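Local coordinates for protein predicted phosphatase, HAD family (Clostridium acetobutylicum, PDB 3MC1) that probably hydrolyses phosphate esters as a haloacid dehalogenase-family phosphatase, with a cation bound by aspartates at its likely active site, at residues G21-V26 with S42-V47; K27-K32 with I70-D75; I183-G188 with D208-K213. All blocks are in the same frame, centred on the assembly; numbering follows the deposited sequence.

Contact 1: residues G21-V26 with S42-V47; sequences GITKSV and SLNKFV
V26 meets F46 with both of its methyls. CG1 lies over the middle of the phenyl ring, 3.8 Å from its centroid and 5° off the normal, a CH-pi contact, while CG2 packs at 3.9 Å from F46 CD1. With CG1 anti to the backbone N (chi1 178°), both branches rest on the same face, CG2 toward the CG-CD1 rim, a fit that suits a beta-branched residue. L43 fills the next place, its CD1 3.8 Å from V26 CG1 and 3.5 Å from the carbonyl O of T23. At the other end I22 CG2 touches V47 CG2 at 3.9 Å. These residues belong to the helical cap of a HAD-like hydrolase, where helix 19-31 receives the 3-10 turn that leads toward helix 51-59; I22 and V47 both touch D12, one of the sodium-binding aspartates. T23 is amphipathic: its methyl CG2 faces L43 CB and lies 3.6 Å from N44 OD1, whereas OG1 bonds back to the carbonyl of A19. One shell further out, F55 meets the F46 ring edge-to-face. On the side facing helix 63-81, S25 OG and S25 N reach G21 O from opposite faces of its carbonyl plane.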
# COMPACT_ATOMS: atom_id res chain seq x y z
N GLY A 21 -4.90 6.14 -11.81
CA GLY A 21 -6.06 5.26 -11.78
C GLY A 21 -6.90 5.39 -10.52
O GLY A 21 -8.13 5.33 -10.58
N ILE A 22 -6.25 5.54 -9.37
CA ILE A 22 -6.97 5.65 -8.10
C ILE A 22 -7.71 6.98 -7.98
O ILE A 22 -8.88 7.00 -7.60
CB ILE A 22 -6.00 5.47 -6.90
CG1 ILE A 22 -5.43 4.05 -6.92
CG2 ILE A 22 -6.73 5.72 -5.58
CD1 ILE A 22 -4.35 3.80 -5.86
N THR A 23 -7.06 8.09 -8.30
CA THR A 23 -7.73 9.38 -8.18
C THR A 23 -8.87 9.48 -9.19
O THR A 23 -9.89 10.10 -8.91
CB THR A 23 -6.75 10.57 -8.37
OG1 THR A 23 -6.07 10.46 -9.63
CG2 THR A 23 -5.72 10.61 -7.23
N LYS A 24 -8.69 8.85 -10.35
CA LYS A 24 -9.74 8.86 -11.36
C LYS A 24 -10.94 8.02 -10.91
O LYS A 24 -12.09 8.38 -11.20
CB LYS A 24 -9.19 8.37 -12.70
CG LYS A 24 -8.49 9.46 -13.48
CD LYS A 24 -7.93 8.97 -14.82
CE LYS A 24 -7.23 10.12 -15.54
NZ LYS A 24 -6.72 9.74 -16.89
N SER A 25 -10.69 6.93 -10.20
CA SER A 25 -11.78 6.08 -9.71
C SER A 25 -12.55 6.82 -8.61
O SER A 25 -13.77 6.71 -8.51
CB SER A 25 -11.23 4.75 -9.16
OG SER A 25 -10.56 4.02 -10.18
N VAL A 26 -11.83 7.57 -7.78
CA VAL A 26 -12.47 8.33 -6.72
C VAL A 26 -13.30 9.46 -7.34
O VAL A 26 -14.44 9.69 -6.94
CB VAL A 26 -11.41 8.94 -5.77
CG1 VAL A 26 -12.10 9.77 -4.68
CG2 VAL A 26 -10.59 7.82 -5.15
N SER A 42 -5.83 16.57 -5.82
CA SER A 42 -6.41 16.81 -4.51
C SER A 42 -6.96 15.53 -3.89
O SER A 42 -7.39 15.51 -2.73
CB SER A 42 -7.51 17.87 -4.60
OG SER A 42 -8.61 17.40 -5.35
N LEU A 43 -6.95 14.44 -4.66
CA LEU A 43 -7.44 13.16 -4.18
C LEU A 43 -6.29 12.19 -3.90
O LEU A 43 -6.51 11.01 -3.67
CB LEU A 43 -8.41 12.55 -5.20
CG LEU A 43 -9.67 13.37 -5.51
CD1 LEU A 43 -10.51 12.65 -6.56
CD2 LEU A 43 -10.45 13.59 -4.23
N ASN A 44 -5.06 12.70 -3.91
CA ASN A 44 -3.90 11.85 -3.66
C ASN A 44 -3.95 11.19 -2.29
O ASN A 44 -3.47 10.07 -2.12
CB ASN A 44 -2.60 12.67 -3.77
CG ASN A 44 -2.19 12.92 -5.21
OD1 ASN A 44 -2.91 12.56 -6.14
ND2 ASN A 44 -1.04 13.55 -5.39
N LYS A 45 -4.54 11.88 -1.32
CA LYS A 45 -4.64 11.36 0.05
C LYS A 45 -5.43 10.05 0.12
O LYS A 45 -5.38 9.35 1.13
CB LYS A 45 -5.29 12.39 0.98
CG LYS A 45 -6.77 12.59 0.74
CD LYS A 45 -7.04 13.67 -0.30
CE LYS A 45 -7.08 15.04 0.35
NZ LYS A 45 -8.23 15.16 1.29
N PHE A 46 -6.16 9.74 -0.95
CA PHE A 46 -6.95 8.51 -1.02
C PHE A 46 -6.04 7.33 -1.38
O PHE A 46 -6.45 6.17 -1.34
CB PHE A 46 -8.03 8.64 -2.10
CG PHE A 46 -9.37 9.11 -1.59
CD1 PHE A 46 -10.36 8.20 -1.25
CD2 PHE A 46 -9.66 10.47 -1.49
CE1 PHE A 46 -11.62 8.63 -0.80
CE2 PHE A 46 -10.91 10.91 -1.05
CZ PHE A 46 -11.89 9.99 -0.71
N VAL A 47 -4.79 7.63 -1.73
CA VAL A 47 -3.86 6.57 -2.12
C VAL A 47 -3.12 6.00 -0.92
O VAL A 47 -2.26 6.67 -0.34
CB VAL A 47 -2.83 7.07 -3.15
CG1 VAL A 47 -1.85 5.93 -3.50
CG2 VAL A 47 -3.54 7.56 -4.41

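Contact 2: residues K27-K32 with I70-D75; sequences KYSLNK and IDYYRD
K32 lies across the Y72 ring, and its bent chain presents two different parts to the same aromatic group. CB sits over the face at 4.1 Å from the ring centroid, a CH-pi contact 27° off the normal. The chain then turns at chi2 (-59°) and again at chi4, which brings NZ back to the ring: it stands 4.5 Å from the centroid of Y72, an off-centre cation-pi contact. The ammonium is also a donor to Y28 OH at 2.7 Å, so one lysine joins two tyrosines, and a long, flexible side chain suits that double task. D75 OD2, 5.0 Å from K32 NZ, forms no salt bridge but may favour its positive charge.

Y28 is turned quite differently. It brings the CE2 edge of its ring to the Y72 carbonyl O, with CE2 3.1 Å from that oxygen, which lies near the ring plane; the ring C-H, slightly positive, is a reasonable neighbour for it. CE2 also packs on Y72 CB. At the closest approach of the backbones, S29 is small enough for them to come together, its CA lying 5.0 Å from the CA of Y73. S29 OG rests 3.7 Å from Y72 CB and makes its hydrogen bond to the carbonyl of A69.

The axes of the segments 27-31 and 70-75 pass 7.9 Å apart at 131°, an oblique packing, nearer antiparallel than parallel. The helix pair 19-31 and 63-81 is part of the helical cap expected of a HAD-type phosphatase of this family.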
# COMPACT_ATOMS: atom_id res chain seq x y z
N LYS A 27 -12.73 10.15 -8.33
CA LYS A 27 -13.45 11.24 -8.99
C LYS A 27 -14.70 10.69 -9.65
O LYS A 27 -15.76 11.33 -9.60
CB LYS A 27 -12.57 11.92 -10.05
CG LYS A 27 -13.29 13.02 -10.81
CD LYS A 27 -12.53 13.43 -12.06
CE LYS A 27 -11.72 14.70 -11.84
NZ LYS A 27 -12.60 15.91 -11.79
N TYR A 28 -14.59 9.52 -10.27
CA TYR A 28 -15.73 8.89 -10.93
C TYR A 28 -16.82 8.61 -9.90
O TYR A 28 -18.01 8.80 -10.17
CB TYR A 28 -15.33 7.57 -11.59
CG TYR A 28 -16.52 6.76 -12.02
CD1 TYR A 28 -17.23 7.07 -13.18
CD2 TYR A 28 -16.99 5.70 -11.23
CE1 TYR A 28 -18.37 6.37 -13.55
CE2 TYR A 28 -18.13 4.98 -11.59
CZ TYR A 28 -18.82 5.33 -12.75
OH TYR A 28 -19.96 4.65 -13.11
N SER A 29 -16.40 8.13 -8.73
CA SER A 29 -17.33 7.81 -7.65
C SER A 29 -17.98 9.06 -7.04
O SER A 29 -19.19 9.10 -6.85
CB SER A 29 -16.59 7.05 -6.54
OG SER A 29 -17.46 6.79 -5.45
N LEU A 30 -17.16 10.06 -6.74
CA LEU A 30 -17.66 11.30 -6.14
C LEU A 30 -18.63 12.03 -7.07
O LEU A 30 -19.63 12.58 -6.61
CB LEU A 30 -16.49 12.22 -5.78
CG LEU A 30 -15.54 11.72 -4.70
CD1 LEU A 30 -14.37 12.68 -4.57
CD2 LEU A 30 -16.27 11.59 -3.37
N ASN A 31 -18.32 12.03 -8.36
CA ASN A 31 -19.17 12.69 -9.35
C ASN A 31 -20.57 12.08 -9.38
O ASN A 31 -21.52 12.74 -9.79
CB ASN A 31 -18.53 12.59 -10.74
CG ASN A 31 -17.34 13.52 -10.90
OD1 ASN A 31 -16.89 14.14 -9.94
ND2 ASN A 31 -16.81 13.60 -12.12
N LYS A 32 -20.68 10.83 -8.95
CA LYS A 32 -21.97 10.16 -8.89
C LYS A 32 -22.79 10.73 -7.74
O LYS A 32 -23.99 10.52 -7.64
CB LYS A 32 -21.79 8.65 -8.68
CG LYS A 32 -21.20 7.91 -9.86
CD LYS A 32 -22.08 8.08 -11.08
CE LYS A 32 -21.71 7.08 -12.15
NZ LYS A 32 -21.93 5.70 -11.65
N ILE A 70 -17.63 3.08 -2.59
CA ILE A 70 -16.56 2.13 -2.89
C ILE A 70 -16.94 1.32 -4.12
O ILE A 70 -16.10 1.04 -4.97
CB ILE A 70 -16.30 1.20 -1.68
CG1 ILE A 70 -15.61 1.99 -0.56
CG2 ILE A 70 -15.45 0.00 -2.10
CD1 ILE A 70 -15.44 1.22 0.75
N ASP A 71 -18.21 0.95 -4.23
CA ASP A 71 -18.66 0.18 -5.38
C ASP A 71 -18.55 0.96 -6.69
O ASP A 71 -18.16 0.39 -7.71
CB ASP A 71 -20.10 -0.31 -5.18
CG ASP A 71 -20.18 -1.41 -4.15
OD1 ASP A 71 -19.26 -2.24 -4.11
OD2 ASP A 71 -21.17 -1.44 -3.39
N TYR A 72 -18.88 2.25 -6.67
CA TYR A 72 -18.77 3.07 -7.88
C TYR A 72 -17.30 3.13 -8.27
O TYR A 72 -16.94 3.02 -9.44
CB TYR A 72 -19.27 4.50 -7.65
CG TYR A 72 -20.76 4.64 -7.45
CD1 TYR A 72 -21.66 3.86 -8.17
CD2 TYR A 72 -21.26 5.57 -6.55
CE1 TYR A 72 -23.03 4.01 -8.00
CE2 TYR A 72 -22.63 5.74 -6.37
CZ TYR A 72 -23.51 4.95 -7.10
OH TYR A 72 -24.87 5.09 -6.91
N TYR A 73 -16.46 3.36 -7.26
CA TYR A 73 -15.02 3.43 -7.45
C TYR A 73 -14.57 2.18 -8.20
O TYR A 73 -13.87 2.26 -9.21
CB TYR A 73 -14.34 3.50 -6.08
CG TYR A 73 -12.84 3.31 -6.08
CD1 TYR A 73 -11.99 4.40 -5.90
CD2 TYR A 73 -12.26 2.03 -6.20
CE1 TYR A 73 -10.61 4.23 -5.81
CE2 TYR A 73 -10.88 1.85 -6.12
CZ TYR A 73 -10.06 2.95 -5.93
OH TYR A 73 -8.70 2.79 -5.80
N ARG A 74 -15.01 1.02 -7.72
CA ARG A 74 -14.62 -0.25 -8.34
C ARG A 74 -15.13 -0.48 -9.75
O ARG A 74 -14.47 -1.16 -10.53
CB ARG A 74 -15.00 -1.41 -7.43
CG ARG A 74 -14.11 -1.46 -6.18
CD ARG A 74 -14.60 -2.47 -5.17
NE ARG A 74 -13.75 -2.48 -3.98
CZ ARG A 74 -14.04 -3.17 -2.88
NH1 ARG A 74 -15.15 -3.89 -2.82
NH2 ARG A 74 -13.21 -3.14 -1.84
N ASP A 75 -16.30 0.06 -10.08
CA ASP A 75 -16.85 -0.08 -11.42
C ASP A 75 -15.81 0.41 -12.42
O ASP A 75 -15.65 -0.16 -13.50
CB ASP A 75 -18.13 0.75 -11.62
CG ASP A 75 -19.23 0.36 -10.67
OD1 ASP A 75 -19.37 -0.84 -10.36
OD2 ASP A 75 -19.98 1.26 -10.25

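Contact 3: residues I183-G188 with D208-K213; sequences IGVTYG and DELHKK
The Y187 ring carries V185 CG2 over one face, 3.7 Å above the plane and displaced toward the rim, and its hydroxyl oxygen reaches across to L210 CD2 at 3.6 Å. Y88 meets the same ring edge-to-face, and Y187 OH bonds to the carbonyl of T14, beside the likely catalytic loop of this HAD-type protein. The setting is the Rossmann-like core, in which helix 207-215 packs on the parallel sheet and runs nearly antiparallel to strand 182-185, at 173° with 9.8 Å between the axes of the short segments.

L210 is the hub. With CG anti to the backbone N (chi1 177°), its fork reaches the strand: CD1 meets I183 CG2 at 3.7 Å, while CD2 lies 4.0 Å from V185 CG1 and is also the methyl that Y187 OH approaches. Leucine suits this site because its two methyls share V185 CG1, while CD1 goes on to I183 and CD2 to Y187. I183 and V185 lie two apart on the strand, so both point to the helix. L94 and I165 add further apolar cover around L210. At the more open end, K213 gives the aliphatic part of its chain to the contact and leads its ammonium away, I183 CD1 resting 3.9 Å from K213 CG.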
# COMPACT_ATOMS: atom_id res chain seq x y z
N ILE A 183 10.31 1.08 7.58
CA ILE A 183 11.10 1.99 6.77
C ILE A 183 10.06 2.75 5.96
O ILE A 183 9.30 2.15 5.18
CB ILE A 183 12.02 1.27 5.78
CG1 ILE A 183 13.02 0.37 6.50
CG2 ILE A 183 12.78 2.32 4.95
CD1 ILE A 183 13.97 -0.36 5.55
N GLY A 184 9.99 4.06 6.15
CA GLY A 184 9.05 4.85 5.40
C GLY A 184 9.77 5.43 4.19
O GLY A 184 10.95 5.78 4.28
N VAL A 185 9.08 5.49 3.05
CA VAL A 185 9.69 6.06 1.85
C VAL A 185 8.94 7.34 1.52
O VAL A 185 7.73 7.41 1.68
CB VAL A 185 9.62 5.07 0.66
CG1 VAL A 185 10.24 3.73 1.08
CG2 VAL A 185 8.19 4.89 0.19
N THR A 186 9.67 8.35 1.06
CA THR A 186 9.06 9.64 0.73
C THR A 186 8.82 9.86 -0.76
O THR A 186 8.33 10.93 -1.14
CB THR A 186 9.91 10.82 1.26
OG1 THR A 186 11.25 10.72 0.76
CG2 THR A 186 9.93 10.83 2.80
N TYR A 187 9.15 8.89 -1.60
CA TYR A 187 8.92 9.04 -3.03
C TYR A 187 7.47 8.68 -3.36
O TYR A 187 7.05 8.74 -4.51
CB TYR A 187 9.90 8.17 -3.84
CG TYR A 187 9.83 6.68 -3.58
CD1 TYR A 187 8.80 5.89 -4.12
CD2 TYR A 187 10.79 6.04 -2.79
CE1 TYR A 187 8.73 4.52 -3.87
CE2 TYR A 187 10.74 4.68 -2.54
CZ TYR A 187 9.71 3.92 -3.07
OH TYR A 187 9.66 2.58 -2.78
N GLY A 188 6.71 8.32 -2.33
CA GLY A 188 5.33 7.95 -2.53
C GLY A 188 4.34 9.07 -2.25
O GLY A 188 4.54 10.20 -2.65
N ASP A 208 16.81 3.43 -4.17
CA ASP A 208 18.18 3.01 -3.91
C ASP A 208 18.49 3.15 -2.43
O ASP A 208 19.17 2.30 -1.84
CB ASP A 208 19.17 3.83 -4.73
CG ASP A 208 20.59 3.30 -4.61
OD1 ASP A 208 20.80 2.11 -4.92
OD2 ASP A 208 21.49 4.07 -4.21
N GLU A 209 18.00 4.23 -1.83
CA GLU A 209 18.21 4.47 -0.40
C GLU A 209 17.50 3.36 0.38
O GLU A 209 17.96 2.94 1.44
CB GLU A 209 17.61 5.82 0.01
CG GLU A 209 18.35 7.04 -0.49
CD GLU A 209 19.49 7.44 0.42
OE1 GLU A 209 19.64 8.65 0.67
OE2 GLU A 209 20.25 6.55 0.88
N LEU A 210 16.36 2.93 -0.16
CA LEU A 210 15.56 1.87 0.46
C LEU A 210 16.37 0.58 0.43
O LEU A 210 16.45 -0.14 1.43
CB LEU A 210 14.25 1.70 -0.33
CG LEU A 210 13.27 0.60 0.08
CD1 LEU A 210 12.91 0.73 1.56
CD2 LEU A 210 12.03 0.70 -0.79
N HIS A 211 16.99 0.30 -0.71
CA HIS A 211 17.80 -0.90 -0.86
C HIS A 211 18.89 -0.94 0.20
O HIS A 211 19.03 -1.92 0.93
CB HIS A 211 18.43 -0.92 -2.26
CG HIS A 211 19.14 -2.21 -2.59
ND1 HIS A 211 20.17 -2.71 -1.83
CD2 HIS A 211 18.95 -3.09 -3.59
CE1 HIS A 211 20.59 -3.85 -2.34
NE2 HIS A 211 19.86 -4.11 -3.42
N LYS A 212 19.67 0.14 0.29
CA LYS A 212 20.77 0.25 1.26
C LYS A 212 20.30 0.04 2.69
O LYS A 212 20.92 -0.71 3.45
CB LYS A 212 21.43 1.62 1.15
CG LYS A 212 22.00 1.96 -0.21
CD LYS A 212 22.65 3.34 -0.18
CE LYS A 212 23.25 3.72 -1.53
NZ LYS A 212 24.33 2.78 -1.94
N LYS A 213 19.21 0.70 3.05
CA LYS A 213 18.65 0.63 4.39
C LYS A 213 18.18 -0.77 4.78
O LYS A 213 18.35 -1.19 5.92
CB LYS A 213 17.48 1.60 4.53
CG LYS A 213 17.08 1.88 5.96
CD LYS A 213 18.19 2.64 6.67
CE LYS A 213 17.71 3.28 7.97
NZ LYS A 213 18.79 4.10 8.59

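From the N terminus, helix 19-31 serves contacts 1 and 2 in turn. Contact 1 closes the short loop from this helix to residues 42-47; contact 2 starts one residue farther along it and closes a longer loop to helix 63-81. Their segments alternate, so the two loops cross, and they touch where Y73 packs against I22, S25 and V26. Together they bind the helices of the cap to one another. Contact 3 comes later in series, closing the loop that holds helix 192-198 and strand 202-204, so that helix 207-215 lies on strand 182-185 of the core sheet. It touches neither contact 1 nor contact 2, whose centres lie about 23 and 32 Å from its own.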